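Local coordinates for S locus protein 11 (Brassica campestris, PDB 6KYW) that probably acts as the secreted, cysteine-rich pollen ligand of the self-incompatibility response, the male signal by which the stigma recognises self pollen, at residues 5-10 with 32-37. Residues are numbered along the deposited sequence; the frame is centred on the assembly and turned at random.
Sequences GFRKLG and SDSKMN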
loop_
_atom_site.group_PDB
_atom_site.type_symbol
_atom_site.label_atom_id
_atom_site.label_comp_id
_atom_site.label_asym_id
_atom_site.label_seq_id
_atom_site.Cartn_x
_atom_site.Cartn_y
_atom_site.Cartn_z
ATOM N N GLY C 5 -4.676 4.887 -20.178
ATOM C CA GLY C 5 -3.625 4.837 -19.185
ATOM C C GLY C 5 -3.446 3.422 -18.684
ATOM O O GLY C 5 -4.205 2.513 -19.034
ATOM N N PHE C 6 -2.427 3.248 -17.851
ATOM C CA PHE C 6 -2.183 1.951 -17.235
ATOM C C PHE C 6 -1.489 2.170 -15.902
ATOM O O PHE C 6 -1.042 3.276 -15.585
ATOM C CB PHE C 6 -1.338 1.060 -18.142
ATOM C CG PHE C 6 -0.053 1.696 -18.572
ATOM C CD1 PHE C 6 1.083 1.607 -17.778
ATOM C CD2 PHE C 6 0.019 2.415 -19.756
ATOM C CE1 PHE C 6 2.280 2.205 -18.176
ATOM C CE2 PHE C 6 1.207 3.006 -20.158
ATOM C CZ PHE C 6 2.346 2.897 -19.368
ATOM N N ARG C 7 -1.378 1.087 -15.138
ATOM C CA ARG C 7 -0.718 1.093 -13.841
ATOM C C ARG C 7 0.277 -0.056 -13.776
ATOM O O ARG C 7 0.074 -1.104 -14.395
ATOM C CB ARG C 7 -1.729 0.986 -12.707
ATOM C CG ARG C 7 -1.121 1.113 -11.321
ATOM C CD ARG C 7 -2.190 1.049 -10.282
ATOM N NE ARG C 7 -3.105 2.165 -10.444
ATOM C CZ ARG C 7 -2.798 3.433 -10.176
ATOM N NH1 ARG C 7 -1.606 3.754 -9.706
ATOM N NH2 ARG C 7 -3.693 4.384 -10.370
ATOM N N LYS C 8 1.356 0.154 -13.023
ATOM C CA LYS C 8 2.442 -0.814 -12.899
ATOM C C LYS C 8 2.993 -0.849 -11.477
ATOM O O LYS C 8 2.889 0.119 -10.710
ATOM C CB LYS C 8 3.598 -0.484 -13.845
ATOM C CG LYS C 8 3.463 -0.993 -15.234
ATOM C CD LYS C 8 4.728 -0.635 -15.996
ATOM C CE LYS C 8 4.570 -0.853 -17.491
ATOM N NZ LYS C 8 5.751 -0.333 -18.232
ATOM N N LEU C 9 3.628 -1.970 -11.150
ATOM C CA LEU C 9 4.418 -2.060 -9.926
ATOM C C LEU C 9 5.657 -1.177 -10.013
ATOM O O LEU C 9 6.310 -1.093 -11.054
ATOM C CB LEU C 9 4.871 -3.489 -9.681
ATOM C CG LEU C 9 4.211 -4.255 -8.549
ATOM C CD1 LEU C 9 2.722 -4.306 -8.752
ATOM C CD2 LEU C 9 4.831 -5.651 -8.556
ATOM N N GLY C 10 5.996 -0.541 -8.910
ATOM C CA GLY C 10 7.255 0.151 -8.850
ATOM C C GLY C 10 7.093 1.637 -9.010
ATOM O O GLY C 10 5.987 2.181 -9.096
ATOM N N SER C 32 2.698 9.266 -12.769
ATOM C CA SER C 32 2.381 9.658 -11.396
ATOM C C SER C 32 2.698 8.499 -10.457
ATOM O O SER C 32 2.116 7.418 -10.596
ATOM C CB SER C 32 0.904 10.040 -11.251
ATOM O OG SER C 32 0.564 11.132 -12.069
ATOM N N ASP C 33 3.612 8.719 -9.509
ATOM C CA ASP C 33 3.861 7.745 -8.450
ATOM C C ASP C 33 2.643 7.677 -7.534
ATOM O O ASP C 33 1.978 8.682 -7.286
ATOM C CB ASP C 33 5.101 8.135 -7.614
ATOM C CG ASP C 33 6.428 7.752 -8.274
ATOM O OD1 ASP C 33 6.581 6.622 -8.803
ATOM O OD2 ASP C 33 7.333 8.605 -8.250
ATOM N N SER C 34 2.378 6.494 -6.987
ATOM C CA SER C 34 1.125 6.270 -6.276
ATOM C C SER C 34 1.383 5.403 -5.044
ATOM O O SER C 34 2.518 5.047 -4.736
ATOM C CB SER C 34 0.088 5.638 -7.215
ATOM O OG SER C 34 -1.150 5.468 -6.536
ATOM N N LYS C 35 0.306 5.034 -4.351
ATOM C CA LYS C 35 0.406 4.237 -3.138
ATOM C C LYS C 35 0.559 2.758 -3.460
ATOM O O LYS C 35 0.287 2.303 -4.579
ATOM C CB LYS C 35 -0.828 4.424 -2.251
ATOM C CG LYS C 35 -2.144 4.354 -2.964
ATOM C CD LYS C 35 -3.271 4.407 -1.984
ATOM C CE LYS C 35 -3.447 5.790 -1.280
ATOM N NZ LYS C 35 -3.139 7.037 -2.048
ATOM N N MET C 36 0.970 2.002 -2.430
ATOM C CA MET C 36 1.204 0.551 -2.505
ATOM C C MET C 36 2.298 0.183 -3.501
ATOM O O MET C 36 2.275 -0.912 -4.065
ATOM C CB MET C 36 -0.081 -0.222 -2.839
ATOM C CG MET C 36 -1.279 0.183 -1.999
ATOM S SD MET C 36 -2.480 -1.075 -1.827
ATOM C CE MET C 36 -3.799 0.003 -1.390
ATOM N N ASN C 37 3.264 1.087 -3.715
ATOM C CA ASN C 37 4.350 0.876 -4.668
ATOM C C ASN C 37 3.828 0.606 -6.089
ATOM O O ASN C 37 4.261 -0.328 -6.768
ATOM C CB ASN C 37 5.277 -0.251 -4.206
ATOM C CG ASN C 37 6.605 -0.271 -4.981
ATOM O OD1 ASN C 37 7.193 0.774 -5.275
ATOM N ND2 ASN C 37 7.064 -1.462 -5.323
#
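Gly10 and Asn37 make the main meeting between the residue just after strand 5-9 and the loop that follows strand 29-33. Gly10 N donates a nearly straight hydrogen bond (173°) to Asn37 O, at 2.8 Å. The donor sits above the carbonyl plane, 43° out of it. The amide of Asn37 also lies against the glycine backbone, with OD1 3.6 Å from Gly10 CA. CG stands anti to the backbone N (chi1 -166°), which turns the amide to this side. Arg7 makes the second touch. Its chain bends at chi3 and brings NH1 to 3.6 Å from Ser34 CB. NH1 stays tied to Thr38 OG1. Arg7 NE bonds to backbone of another protein's chain, and Ser34 OG to an acidic side chain there. OD1 and ND2 of Asn37 bond to side chains of a second partner chain. With an alanine here, Gly10 CA is likely to lose its cover and those partner groups their amide mate. The turn after strand 29-33 leads through Asn37 into strand 38-43, the middle strand of this defensin-like sheet. The backbone bond thus continues the pairing of strands 5-9 and 38-43 past the end of strand 5-9, while the bonds to other chains are consistent with a place at the binding interface.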